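Local structure of gamma-glutamyl-gamma-aminobutyraldehyde dehydrogenase (Burkholderia cenocepacia, 4LIH) at residues I247-S252 with A271-G276; V173-P178 with M305-T310; G312-V317 with S413-D418; E358-Y363 with E405-P410. The protein probably oxidises gamma-glutamyl-gamma-aminobutyraldehyde and related aldehydes to the corresponding carboxylic acids, with NAD(P)+ as electron acceptor. All blocks are in the same frame, centred on the assembly; numbering follows the deposited sequence. Where two conformers were deposited one is given.

Contact 1: residues I247-S252 with A271-G276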
loop_
_atom_site.group_PDB
_atom_site.type_symbol
_atom_site.label_atom_id
_atom_site.label_comp_id
_atom_site.label_asym_id
_atom_site.label_seq_id
_atom_site.Cartn_x
_atom_site.Cartn_y
_atom_site.Cartn_z
ATOM N N ILE A 247 8.629 18.103 -17.658
ATOM C CA ILE A 247 8.767 17.700 -19.039
ATOM C C ILE A 247 9.048 16.187 -19.077
ATOM O O ILE A 247 9.978 15.717 -18.403
ATOM C CB ILE A 247 9.842 18.514 -19.831
ATOM C CG1 ILE A 247 9.815 18.091 -21.300
ATOM C CG2 ILE A 247 11.247 18.300 -19.247
ATOM C CD1 ILE A 247 10.395 19.092 -22.264
ATOM N N ALA A 248 8.236 15.467 -19.840
ATOM C CA ALA A 248 8.331 14.009 -20.071
ATOM C C ALA A 248 8.674 13.744 -21.536
ATOM O O ALA A 248 7.948 14.195 -22.417
ATOM C CB ALA A 248 6.999 13.340 -19.719
ATOM N N PHE A 249 9.787 13.028 -21.782
ATOM C CA PHE A 249 10.382 12.846 -23.100
ATOM C C PHE A 249 10.654 11.362 -23.326
ATOM O O PHE A 249 11.045 10.630 -22.418
ATOM C CB PHE A 249 11.690 13.659 -23.180
ATOM C CG PHE A 249 12.549 13.377 -24.394
ATOM C CD1 PHE A 249 12.337 14.042 -25.558
ATOM C CD2 PHE A 249 13.607 12.477 -24.333
ATOM C CE1 PHE A 249 13.113 13.815 -26.672
ATOM C CE2 PHE A 249 14.403 12.249 -25.433
ATOM C CZ PHE A 249 14.153 12.917 -26.621
ATOM N N THR A 250 10.396 10.912 -24.542
ATOM C CA THR A 250 10.835 9.610 -25.001
ATOM C C THR A 250 11.523 9.888 -26.299
ATOM O O THR A 250 10.955 10.588 -27.130
ATOM C CB THR A 250 9.685 8.620 -25.224
ATOM O OG1 THR A 250 8.988 8.405 -23.988
ATOM C CG2 THR A 250 10.202 7.242 -25.731
ATOM N N GLY A 251 12.738 9.339 -26.476
ATOM C CA GLY A 251 13.577 9.646 -27.642
ATOM C C GLY A 251 15.009 9.178 -27.468
ATOM O O GLY A 251 15.260 8.282 -26.689
ATOM N N SER A 252 15.932 9.790 -28.200
ATOM C CA SER A 252 17.375 9.451 -28.119
ATOM C C SER A 252 18.085 10.171 -26.961
ATOM O O SER A 252 17.541 11.078 -26.355
ATOM C CB SER A 252 18.087 9.825 -29.415
ATOM O OG SER A 252 18.404 11.214 -29.460
ATOM N N ALA A 271 12.191 16.592 -14.879
ATOM C CA ALA A 271 12.488 16.058 -16.201
ATOM C C ALA A 271 12.548 14.557 -16.115
ATOM O O ALA A 271 13.292 14.006 -15.287
ATOM C CB ALA A 271 13.779 16.607 -16.766
ATOM N N TRP A 272 11.802 13.920 -17.016
ATOM C CA TRP A 272 11.600 12.487 -17.016
ATOM C C TRP A 272 11.822 11.910 -18.408
ATOM O O TRP A 272 11.092 12.251 -19.345
ATOM C CB TRP A 272 10.178 12.159 -16.557
ATOM C CG TRP A 272 9.875 12.554 -15.174
ATOM C CD1 TRP A 272 9.170 13.657 -14.764
ATOM C CD2 TRP A 272 10.312 11.892 -13.992
ATOM N NE1 TRP A 272 9.118 13.685 -13.403
ATOM C CE2 TRP A 272 9.792 12.599 -12.906
ATOM C CE3 TRP A 272 11.081 10.730 -13.753
ATOM C CZ2 TRP A 272 10.036 12.223 -11.588
ATOM C CZ3 TRP A 272 11.314 10.336 -12.440
ATOM C CH2 TRP A 272 10.795 11.098 -11.368
ATOM N N LEU A 273 12.801 11.012 -18.532
ATOM C CA LEU A 273 13.230 10.534 -19.841
ATOM C C LEU A 273 13.045 9.031 -19.986
ATOM O O LEU A 273 13.344 8.274 -19.087
ATOM C CB LEU A 273 14.711 10.852 -20.110
ATOM C CG LEU A 273 15.241 12.252 -19.801
ATOM C CD1 LEU A 273 16.760 12.246 -20.006
ATOM C CD2 LEU A 273 14.524 13.343 -20.615
ATOM N N GLU A 274 12.613 8.622 -21.171
ATOM C CA GLU A 274 12.572 7.219 -21.583
ATOM C C GLU A 274 13.421 7.230 -22.856
ATOM O O GLU A 274 13.139 7.976 -23.803
ATOM C CB GLU A 274 11.122 6.782 -21.898
ATOM C CG GLU A 274 10.157 6.652 -20.727
ATOM C CD GLU A 274 10.202 5.321 -19.998
ATOM O OE1 GLU A 274 9.721 5.253 -18.868
ATOM O OE2 GLU A 274 10.702 4.332 -20.550
ATOM N N LEU A 275 14.507 6.462 -22.863
ATOM C CA LEU A 275 15.533 6.586 -23.901
ATOM C C LEU A 275 15.703 5.224 -24.565
ATOM O O LEU A 275 14.810 4.383 -24.432
ATOM C CB LEU A 275 16.815 7.127 -23.288
ATOM C CG LEU A 275 16.659 8.439 -22.501
ATOM C CD1 LEU A 275 17.977 8.823 -21.811
ATOM C CD2 LEU A 275 16.197 9.537 -23.455
ATOM N N GLY A 276 16.834 5.013 -25.223
ATOM C CA GLY A 276 17.067 3.816 -26.031
ATOM C C GLY A 276 17.583 2.626 -25.224
ATOM O O GLY A 276 17.682 2.685 -23.976
#

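Contact 2: residues V173-P178 with M305-T310. With MES (2-(N-morpholino)-ethanesulfonic acid), chain I.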
loop_
_atom_site.group_PDB
_atom_site.type_symbol
_atom_site.label_atom_id
_atom_site.label_comp_id
_atom_site.label_asym_id
_atom_site.label_seq_id
_atom_site.Cartn_x
_atom_site.Cartn_y
_atom_site.Cartn_z
ATOM N N VAL A 173 7.262 13.391 -27.618
ATOM C CA VAL A 173 7.236 11.968 -27.893
ATOM C C VAL A 173 7.739 11.624 -29.282
ATOM O O VAL A 173 7.782 12.490 -30.140
ATOM C CB VAL A 173 5.820 11.404 -27.653
ATOM C CG1 VAL A 173 5.431 11.615 -26.198
ATOM C CG2 VAL A 173 4.842 12.096 -28.558
ATOM N N PRO A 174 8.116 10.345 -29.506
ATOM C CA PRO A 174 8.802 9.994 -30.698
ATOM C C PRO A 174 7.832 9.491 -31.758
ATOM O O PRO A 174 6.628 9.540 -31.592
ATOM C CB PRO A 174 9.754 8.887 -30.212
ATOM C CG PRO A 174 8.966 8.173 -29.241
ATOM C CD PRO A 174 7.920 9.141 -28.672
ATOM N N TRP A 175 8.397 9.064 -32.872
ATOM C CA TRP A 175 7.639 8.664 -34.060
ATOM C C TRP A 175 7.457 7.176 -34.201
ATOM O O TRP A 175 6.785 6.726 -35.143
ATOM C CB TRP A 175 8.351 9.198 -35.328
ATOM C CG TRP A 175 9.870 8.898 -35.362
ATOM C CD1 TRP A 175 10.870 9.775 -35.037
ATOM C CD2 TRP A 175 10.520 7.676 -35.730
ATOM N NE1 TRP A 175 12.086 9.169 -35.153
ATOM C CE2 TRP A 175 11.910 7.886 -35.588
ATOM C CE3 TRP A 175 10.070 6.422 -36.145
ATOM C CZ2 TRP A 175 12.858 6.896 -35.892
ATOM C CZ3 TRP A 175 11.017 5.430 -36.463
ATOM C CH2 TRP A 175 12.396 5.673 -36.319
ATOM N N ASN A 176 8.095 6.379 -33.344
ATOM C CA ASN A 176 8.016 4.920 -33.561
ATOM C C ASN A 176 6.680 4.352 -33.087
ATOM O O ASN A 176 6.146 3.391 -33.701
ATOM C CB ASN A 176 9.211 4.168 -32.973
ATOM C CG ASN A 176 9.341 4.343 -31.473
ATOM O OD1 ASN A 176 8.948 5.378 -30.906
ATOM N ND2 ASN A 176 9.821 3.300 -30.800
ATOM N N PHE A 177 6.144 4.936 -32.013
ATOM C CA PHE A 177 4.811 4.617 -31.496
ATOM C C PHE A 177 4.094 5.924 -31.178
ATOM O O PHE A 177 3.907 6.233 -29.982
ATOM C CB PHE A 177 4.868 3.749 -30.208
ATOM C CG PHE A 177 5.388 2.374 -30.443
ATOM C CD1 PHE A 177 4.537 1.360 -30.810
ATOM C CD2 PHE A 177 6.762 2.124 -30.375
ATOM C CE1 PHE A 177 5.027 0.106 -31.091
ATOM C CE2 PHE A 177 7.248 0.849 -30.660
ATOM C CZ PHE A 177 6.389 -0.133 -31.042
ATOM N N PRO A 178 3.701 6.698 -32.216
ATOM C CA PRO A 178 3.223 8.055 -31.967
ATOM C C PRO A 178 2.035 8.125 -31.026
ATOM O O PRO A 178 2.127 8.792 -30.014
ATOM C CB PRO A 178 2.868 8.608 -33.367
ATOM C CG PRO A 178 3.642 7.725 -34.307
ATOM C CD PRO A 178 3.782 6.391 -33.660
ATOM N N MET A 305 9.433 -2.894 -37.291
ATOM C CA MET A 305 10.681 -2.648 -38.002
ATOM C C MET A 305 11.934 -2.475 -37.122
ATOM O O MET A 305 12.859 -1.780 -37.515
ATOM C CB MET A 305 10.523 -1.401 -38.888
ATOM C CG MET A 305 9.407 -1.502 -39.931
ATOM S SD MET A 305 7.659 -1.442 -39.360
ATOM C CE MET A 305 7.382 0.311 -39.140
ATOM N N GLY A 306 11.964 -3.037 -35.929
ATOM C CA GLY A 306 13.139 -2.866 -35.019
ATOM C C GLY A 306 13.200 -1.488 -34.398
ATOM O O GLY A 306 14.130 -1.179 -33.676
ATOM N N GLU A 307 12.185 -0.677 -34.687
ATOM C CA GLU A 307 12.093 0.719 -34.217
ATOM C C GLU A 307 11.358 0.655 -32.894
ATOM O O GLU A 307 10.213 1.053 -32.739
ATOM C CB GLU A 307 11.366 1.644 -35.191
ATOM C CG GLU A 307 12.009 1.716 -36.574
ATOM C CD GLU A 307 11.180 2.375 -37.656
ATOM O OE1 GLU A 307 11.819 2.855 -38.639
ATOM O OE2 GLU A 307 9.927 2.436 -37.577
ATOM N N MET A 308 12.063 0.144 -31.931
ATOM C CA MET A 308 11.492 -0.171 -30.626
ATOM C C MET A 308 12.631 0.036 -29.653
ATOM O O MET A 308 13.692 -0.595 -29.790
ATOM C CB MET A 308 11.069 -1.615 -30.544
ATOM C CG MET A 308 9.771 -1.978 -31.222
ATOM S SD MET A 308 9.249 -3.629 -30.679
ATOM C CE MET A 308 10.511 -4.662 -31.421
ATOM N N CYS A 309 12.418 0.883 -28.664
ATOM C CA CYS A 309 13.495 1.146 -27.728
ATOM C C CYS A 309 13.903 -0.150 -26.974
ATOM O O CYS A 309 15.116 -0.369 -26.590
ATOM C CB CYS A 309 13.039 2.213 -26.763
ATOM S SG CYS A 309 12.912 3.862 -27.528
ATOM N N THR A 310 12.880 -0.971 -26.709
ATOM C CA THR A 310 13.085 -2.257 -25.974
ATOM C C THR A 310 13.394 -3.429 -26.906
ATOM O O THR A 310 13.318 -4.589 -26.473
ATOM C CB THR A 310 11.862 -2.730 -25.168
ATOM O OG1 THR A 310 10.687 -2.745 -26.013
ATOM C CG2 THR A 310 11.633 -1.899 -23.958
HETATM O O1 MES I . 4.851 -3.388 -27.907
HETATM C C2 MES I . 4.587 -2.907 -26.572
HETATM C C3 MES I . 5.145 -1.512 -26.280
HETATM N N4 MES I . 6.550 -1.387 -26.692
HETATM C C5 MES I . 6.623 -1.670 -28.144
HETATM C C6 MES I . 6.145 -3.081 -28.456
HETATM C C7 MES I . 7.129 -0.079 -26.226
HETATM C C8 MES I . 7.751 0.842 -27.294
HETATM S S MES I . 9.383 1.135 -27.114
HETATM O O1S MES I . 9.492 2.132 -26.013
HETATM O O2S MES I . 9.960 1.772 -28.317
HETATM O O3S MES I . 10.169 0.010 -26.623
#

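Contact 3: residues G312-V317 with S413-D418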
loop_
_atom_site.group_PDB
_atom_site.type_symbol
_atom_site.label_atom_id
_atom_site.label_comp_id
_atom_site.label_asym_id
_atom_site.label_seq_id
_atom_site.Cartn_x
_atom_site.Cartn_y
_atom_site.Cartn_z
ATOM N N GLY A 312 14.782 -6.565 -28.697
ATOM C CA GLY A 312 15.693 -7.646 -28.256
ATOM C C GLY A 312 16.820 -7.750 -29.295
ATOM O O GLY A 312 16.876 -8.684 -30.059
ATOM N N SER A 313 17.725 -6.775 -29.274
ATOM C CA SER A 313 18.687 -6.588 -30.372
ATOM C C SER A 313 19.962 -7.372 -30.161
ATOM O O SER A 313 20.803 -7.445 -31.062
ATOM C CB SER A 313 19.018 -5.111 -30.527
ATOM O OG SER A 313 19.371 -4.562 -29.278
ATOM N N ARG A 314 20.130 -7.946 -28.959
ATOM C CA ARG A 314 21.234 -8.872 -28.719
ATOM C C ARG A 314 20.562 -10.169 -28.289
ATOM O O ARG A 314 19.910 -10.200 -27.230
ATOM C CB ARG A 314 22.217 -8.394 -27.623
ATOM C CG ARG A 314 22.905 -7.122 -27.945
ATOM C CD ARG A 314 23.914 -6.662 -26.910
ATOM N NE ARG A 314 23.314 -6.261 -25.668
ATOM C CZ ARG A 314 23.821 -6.459 -24.436
ATOM N NH1 ARG A 314 24.962 -7.088 -24.226
ATOM N NH2 ARG A 314 23.157 -6.009 -23.384
ATOM N N LEU A 315 20.636 -11.183 -29.154
ATOM C CA LEU A 315 20.207 -12.545 -28.815
ATOM C C LEU A 315 21.409 -13.342 -28.373
ATOM O O LEU A 315 22.303 -13.647 -29.161
ATOM C CB LEU A 315 19.544 -13.226 -30.006
ATOM C CG LEU A 315 19.062 -14.634 -29.660
ATOM C CD1 LEU A 315 17.698 -14.564 -29.013
ATOM C CD2 LEU A 315 19.076 -15.567 -30.861
ATOM N N LEU A 316 21.433 -13.649 -27.085
ATOM C CA LEU A 316 22.484 -14.416 -26.474
ATOM C C LEU A 316 21.980 -15.855 -26.405
ATOM O O LEU A 316 20.955 -16.126 -25.752
ATOM C CB LEU A 316 22.748 -13.918 -25.068
ATOM C CG LEU A 316 23.673 -12.728 -24.864
ATOM C CD1 LEU A 316 23.296 -11.540 -25.704
ATOM C CD2 LEU A 316 23.755 -12.301 -23.394
ATOM N N VAL A 317 22.696 -16.765 -27.048
ATOM C CA VAL A 317 22.258 -18.153 -27.159
ATOM C C VAL A 317 23.366 -19.115 -26.755
ATOM O O VAL A 317 24.506 -18.948 -27.132
ATOM C CB VAL A 317 21.778 -18.458 -28.587
ATOM C CG1 VAL A 317 22.866 -18.216 -29.603
ATOM C CG2 VAL A 317 21.236 -19.872 -28.689
ATOM N N SER A 413 21.815 -8.926 -33.465
ATOM C CA SER A 413 23.152 -9.412 -33.131
ATOM C C SER A 413 23.006 -10.694 -32.315
ATOM O O SER A 413 22.500 -10.671 -31.181
ATOM C CB SER A 413 23.939 -8.359 -32.326
ATOM O OG SER A 413 24.313 -7.263 -33.135
ATOM N N VAL A 414 23.422 -11.814 -32.906
ATOM C CA VAL A 414 23.427 -13.104 -32.260
ATOM C C VAL A 414 24.806 -13.366 -31.631
ATOM O O VAL A 414 25.840 -13.363 -32.318
ATOM C CB VAL A 414 23.092 -14.252 -33.241
ATOM C CG1 VAL A 414 23.139 -15.584 -32.525
ATOM C CG2 VAL A 414 21.716 -14.063 -33.845
ATOM N N ILE A 415 24.799 -13.630 -30.322
ATOM C CA ILE A 415 26.033 -13.750 -29.516
ATOM C C ILE A 415 25.988 -15.082 -28.812
ATOM O O ILE A 415 24.996 -15.393 -28.179
ATOM C CB ILE A 415 26.139 -12.610 -28.458
ATOM C CG1 ILE A 415 26.201 -11.263 -29.178
ATOM C CG2 ILE A 415 27.325 -12.862 -27.500
ATOM C CD1 ILE A 415 25.956 -10.025 -28.335
ATOM N N VAL A 416 27.052 -15.874 -28.938
ATOM C CA VAL A 416 27.108 -17.194 -28.322
ATOM C C VAL A 416 27.767 -17.142 -26.952
ATOM O O VAL A 416 28.657 -16.333 -26.739
ATOM C CB VAL A 416 27.887 -18.189 -29.214
ATOM C CG1 VAL A 416 29.385 -17.860 -29.230
ATOM C CG2 VAL A 416 27.671 -19.594 -28.693
ATOM N N PHE A 417 27.333 -17.993 -26.028
ATOM C CA PHE A 417 27.987 -18.088 -24.751
ATOM C C PHE A 417 28.025 -19.523 -24.284
ATOM O O PHE A 417 27.296 -20.388 -24.808
ATOM C CB PHE A 417 27.272 -17.237 -23.709
ATOM C CG PHE A 417 25.894 -17.731 -23.352
ATOM C CD1 PHE A 417 25.698 -18.584 -22.269
ATOM C CD2 PHE A 417 24.772 -17.278 -24.059
ATOM C CE1 PHE A 417 24.429 -18.995 -21.921
ATOM C CE2 PHE A 417 23.492 -17.690 -23.708
ATOM C CZ PHE A 417 23.318 -18.550 -22.657
ATOM N N ASP A 418 28.893 -19.765 -23.315
ATOM C CA ASP A 418 29.162 -21.130 -22.831
ATOM C C ASP A 418 28.561 -21.416 -21.474
ATOM O O ASP A 418 28.335 -22.561 -21.111
ATOM C CB ASP A 418 30.667 -21.400 -22.796
ATOM C CG ASP A 418 31.227 -21.603 -24.165
ATOM O OD1 ASP A 418 30.934 -22.636 -24.824
ATOM O OD2 ASP A 418 31.933 -20.715 -24.623
HETATM O O HOH W 1 21.680 -5.597 -32.990
#

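Contact 4: residues E358-Y363 with E405-P410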
loop_
_atom_site.group_PDB
_atom_site.type_symbol
_atom_site.label_atom_id
_atom_site.label_comp_id
_atom_site.label_asym_id
_atom_site.label_seq_id
_atom_site.Cartn_x
_atom_site.Cartn_y
_atom_site.Cartn_z
ATOM N N GLU A 358 19.150 4.977 -44.174
ATOM C CA GLU A 358 20.594 5.074 -44.439
ATOM C C GLU A 358 21.449 4.698 -43.224
ATOM O O GLU A 358 22.474 4.010 -43.346
ATOM C CB GLU A 358 20.919 6.481 -44.953
ATOM C CG GLU A 358 20.319 6.696 -46.328
ATOM C CD GLU A 358 20.394 8.113 -46.860
ATOM O OE1 GLU A 358 20.272 9.125 -46.124
ATOM O OE2 GLU A 358 20.544 8.193 -48.072
ATOM N N ARG A 359 20.994 5.132 -42.050
ATOM C CA ARG A 359 21.634 4.819 -40.767
ATOM C C ARG A 359 21.616 3.322 -40.504
ATOM O O ARG A 359 22.634 2.716 -40.166
ATOM C CB ARG A 359 20.914 5.569 -39.617
ATOM C CG ARG A 359 21.204 5.048 -38.231
ATOM C CD ARG A 359 20.874 6.086 -37.164
ATOM N NE ARG A 359 21.317 5.649 -35.829
ATOM C CZ ARG A 359 22.469 6.007 -35.233
ATOM N NH1 ARG A 359 23.356 6.800 -35.830
ATOM N NH2 ARG A 359 22.758 5.548 -34.022
ATOM N N VAL A 360 20.452 2.707 -40.682
ATOM C CA VAL A 360 20.345 1.252 -40.588
ATOM C C VAL A 360 21.250 0.519 -41.621
ATOM O O VAL A 360 21.938 -0.448 -41.289
ATOM C CB VAL A 360 18.874 0.789 -40.732
ATOM C CG1 VAL A 360 18.787 -0.721 -40.901
ATOM C CG2 VAL A 360 18.047 1.261 -39.542
ATOM N N LEU A 361 21.239 0.958 -42.869
ATOM C CA LEU A 361 22.094 0.324 -43.862
ATOM C C LEU A 361 23.579 0.497 -43.480
ATOM O O LEU A 361 24.389 -0.366 -43.763
ATOM C CB LEU A 361 21.775 0.839 -45.262
ATOM C CG LEU A 361 20.331 0.553 -45.730
ATOM C CD1 LEU A 361 19.933 1.387 -46.956
ATOM C CD2 LEU A 361 20.072 -0.938 -45.940
ATOM N N GLY A 362 23.927 1.605 -42.822
ATOM C CA GLY A 362 25.295 1.830 -42.387
ATOM C C GLY A 362 25.739 0.837 -41.324
ATOM O O GLY A 362 26.881 0.362 -41.327
ATOM N N TYR A 363 24.832 0.501 -40.413
ATOM C CA TYR A 363 25.136 -0.557 -39.452
ATOM C C TYR A 363 25.239 -1.934 -40.123
ATOM O O TYR A 363 26.125 -2.730 -39.790
ATOM C CB TYR A 363 24.139 -0.555 -38.325
ATOM C CG TYR A 363 24.381 0.519 -37.309
ATOM C CD1 TYR A 363 25.418 0.418 -36.406
ATOM C CD2 TYR A 363 23.536 1.625 -37.217
ATOM C CE1 TYR A 363 25.643 1.392 -35.460
ATOM C CE2 TYR A 363 23.744 2.600 -36.266
ATOM C CZ TYR A 363 24.788 2.461 -35.360
ATOM O OH TYR A 363 25.026 3.395 -34.385
ATOM N N GLU A 405 25.997 -0.648 -30.184
ATOM C CA GLU A 405 25.297 0.568 -30.486
ATOM C C GLU A 405 23.865 0.294 -30.866
ATOM O O GLU A 405 23.593 -0.670 -31.614
ATOM C CB GLU A 405 26.000 1.294 -31.640
ATOM C CG GLU A 405 27.362 1.825 -31.222
ATOM C CD GLU A 405 28.075 2.655 -32.273
ATOM O OE1 GLU A 405 27.440 3.138 -33.219
ATOM O OE2 GLU A 405 29.308 2.823 -32.147
ATOM N N GLU A 406 22.961 1.137 -30.368
ATOM C CA GLU A 406 21.541 1.098 -30.801
ATOM C C GLU A 406 21.401 1.454 -32.269
ATOM O O GLU A 406 21.853 2.504 -32.723
ATOM C CB GLU A 406 20.627 1.995 -29.961
ATOM C CG GLU A 406 19.130 1.830 -30.300
ATOM C CD GLU A 406 18.224 2.647 -29.387
ATOM O OE1 GLU A 406 18.497 3.860 -29.277
ATOM O OE2 GLU A 406 17.244 2.071 -28.828
ATOM N N ILE A 407 20.750 0.572 -33.008
ATOM C CA ILE A 407 20.599 0.719 -34.430
ATOM C C ILE A 407 19.227 1.302 -34.753
ATOM O O ILE A 407 19.093 2.108 -35.678
ATOM C CB ILE A 407 20.721 -0.638 -35.137
ATOM C CG1 ILE A 407 22.106 -1.229 -34.904
ATOM C CG2 ILE A 407 20.451 -0.464 -36.625
ATOM C CD1 ILE A 407 22.198 -2.699 -35.196
ATOM N N PHE A 408 18.229 0.868 -33.994
ATOM C CA PHE A 408 16.840 1.281 -34.163
ATOM C C PHE A 408 16.285 0.833 -35.494
ATOM O O PHE A 408 15.608 1.585 -36.177
ATOM C CB PHE A 408 16.692 2.799 -33.935
ATOM C CG PHE A 408 15.438 3.166 -33.189
ATOM C CD1 PHE A 408 15.282 2.802 -31.876
ATOM C CD2 PHE A 408 14.443 3.916 -33.791
ATOM C CE1 PHE A 408 14.147 3.149 -31.161
ATOM C CE2 PHE A 408 13.302 4.253 -33.105
ATOM C CZ PHE A 408 13.134 3.855 -31.779
ATOM N N GLY A 409 16.571 -0.420 -35.864
ATOM C CA GLY A 409 16.107 -1.003 -37.122
ATOM C C GLY A 409 16.175 -2.513 -36.967
ATOM O O GLY A 409 16.575 -3.002 -35.904
ATOM N N PRO A 410 15.776 -3.259 -38.004
ATOM C CA PRO A 410 15.542 -4.684 -37.877
ATOM C C PRO A 410 16.812 -5.479 -38.074
ATOM O O PRO A 410 16.926 -6.236 -39.025
ATOM C CB PRO A 410 14.512 -4.967 -38.976
ATOM C CG PRO A 410 14.873 -4.010 -40.034
ATOM C CD PRO A 410 15.369 -2.766 -39.344
#

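Contact 1: residues I247-S252 with A271-G276
F249 sits at the middle of this parallel strand pair and bonds to the partner strand through both of its backbone polar atoms: its N donates to W272 O at 2.9 Å, and its O accepts E274 N at 2.8 Å. W272 N to I247 O and G251 N to E274 O continue the pattern at the two ends. The strand axes lie 4.7 Å apart and diverge by only 13°.

On one face, F249 CB meets L273 CD2 at 3.8 Å, and L275 CD2 reaches the edge of the F249 ring at CE2, also 3.8 Å away. On the opposite face T250 and E274 point the same way, side by side, with T250 OG1 3.4 Å from E274 CB. T250 OG1 lies anti to its own carbonyl carbon (chi1 -61°) and is hydrogen-bonded to K185 NZ.

Further out, helix 253-266 links the strands as a beta-alpha-beta unit of the Rossmann-type domain and covers F249 through V255 and I259. L268 of a second subunit packs on L273 and L275. E274, the predicted active-site residue, therefore hangs from a strand end whose N and O are bonded to F249 and G251 respectively, which implies a firmly placed backbone beneath a bent side chain.

Contact 2: residues V173-P178 with M305-T310
N176 faces E307 across this loop pair, and its side chain links the two segments to a bound MES molecule. CB lies 3.3 Å from E307 O. CG sits between the backbone N and the carbonyl carbon (chi1 61°), which turns the amide toward the M308-C309 backbone. OD1 folds back to accept a weak bond from F177 N at 3.0 Å. At the tip, ND2 donates to E307 O at 3.0 Å with N-H...O 159°; the acceptor lies near the amide plane, yet ND2 stands 52° out of the carbonyl plane of E307. N176 ND2 also donates to O2S of MES at 2.9 Å.

C309 N donates to that same sulfonate oxygen, while T310 N binds O3S of MES. Two N-H groups, one from an asparagine amide and one from the backbone of C309, thus converge on one anionic oxygen. This is consistent with the oxyanion hole of aldehyde dehydrogenases, in whose family C309 would probably be the nucleophile; MES probably came from the crystallisation liquor.

Flanking N176, M308 CG meets the F177 ring at its edge, 3.8 Å from CE2. W175 turns its own ring edge to the carboxylate, CZ3 lying 3.3 Å from E307 CD with the planes nearly perpendicular.

Residues 173-178 lead from strand 157-172 into helix 178-191, with F177 as N-cap, and 305-310 run between helix 290-302 and strand 314-318. The contact thus bridges the ends of two sheets, and F408 meets the W175 ring from a third loop.

Contact 3: residues G312-V317 with S413-D418
Parallel strands 314-317 and 413-417 are neighbours in the second large sheet of the chain, the one that carries the catalytic domain in the aldehyde dehydrogenase fold; R314 pairs with S413 and V317 with V416. Their axes approach to 4.6 Å and cross at -26°, the usual twist of neighbouring strands, and five backbone hydrogen bonds join them. S413 N to S313 O opens the series, followed by L315 N to S413 O at 2.8 Å and I415 N to L315 O at 2.8 Å. V317 N to I415 O comes next, and F417 N to V317 O, longer at 3.2 Å, closes it.

Side chains sort onto two faces. L316 and I415 point the same way, and L316 CD1 touches I415 CD1 at 4.0 Å. R314 lies obliquely to I415 and sends its guanidinium on to the carbonyls of K278, I426 and A427. Helix 420-428 covers this side. On the reverse, V317 CG1 meets V414 CG1 at 3.9 Å, and helix 319-333 lies over L315, V317 and V416. Strand 280-283 continues the sheet beyond 314-318.

The F417 ring turns back toward the partner backbone, because its CG occupies the place between backbone N and carbonyl carbon (chi1 67°). It presents its edge to L316 C, with F417 CE2 3.6 Å away. F417 CE2 also comes within 3.4 Å of V317 C.

Contact 4: residues E358-Y363 with E405-P410
Y363 and I407 form the centre of a helix-on-loop contact, in which helix 354-370 packs against the loop E405-P410 that leads into strand 411-417. The loop carries the sequence E-E-I-F-G-P; in related aldehyde dehydrogenases the glutamate before this isoleucine contacts the ribose of the cofactor, a role E406 could share.

Apolar contacts come first. I407 CG1 stands over one face of the Y363 ring, 4.0 Å from its centroid and 19° off the normal, a CH-pi contact displaced toward the CG side, since CG1 is 3.7 Å from Y363 CG. I407 CG2 lies beside Y363 CD2. One turn back, V360 CG2 rests on G409 CA at 3.8 Å, and V360 CG1 faces P410 CD. I402 of the short helix 401-404 touches both Y363 and I407.

Within the helix segment R359, extended from CG to NE, turns a guanidinium face to the edge of the Y363 ring: Y363 CE2 lies 3.7 Å above that plane, while R359 NE lies near the ring plane.

Polar contacts are fewer. R359 NH2 gives a weak bond to E406 O at 3.4 Å, while the E406 side chain leaves the backbone away from the helix, and its OE2 accepts G277 N. At the far end of the ring, Y363 OH donates to E405 OE1 at 2.7 Å. That oxygen lies at the ring edge and accepts through its anti lone pair, with the carboxylate turned 89° from the ring plane.

From the N terminus, residues 173-178 open the first loop, which closes at 305-310 as contact 2. Contact 1, from 247-252 to 271-276, nests wholly inside it. Immediately afterwards, 312-317 begins a second loop, closed by 413-418 as contact 3, and contact 4 (358-363 with 405-410) nests within that. The two nests stand in series and none cross. Contact 1 belongs to the seven-strand sheet, contact 3 to the eight-strand sheet, with nearest atoms about 8 Å apart. Contact 2 spans the gap between these sheets, touching contact 1 through L275 and C309, and contact 4 through F408; G276 beside E406 brings contacts 1 and 4 together.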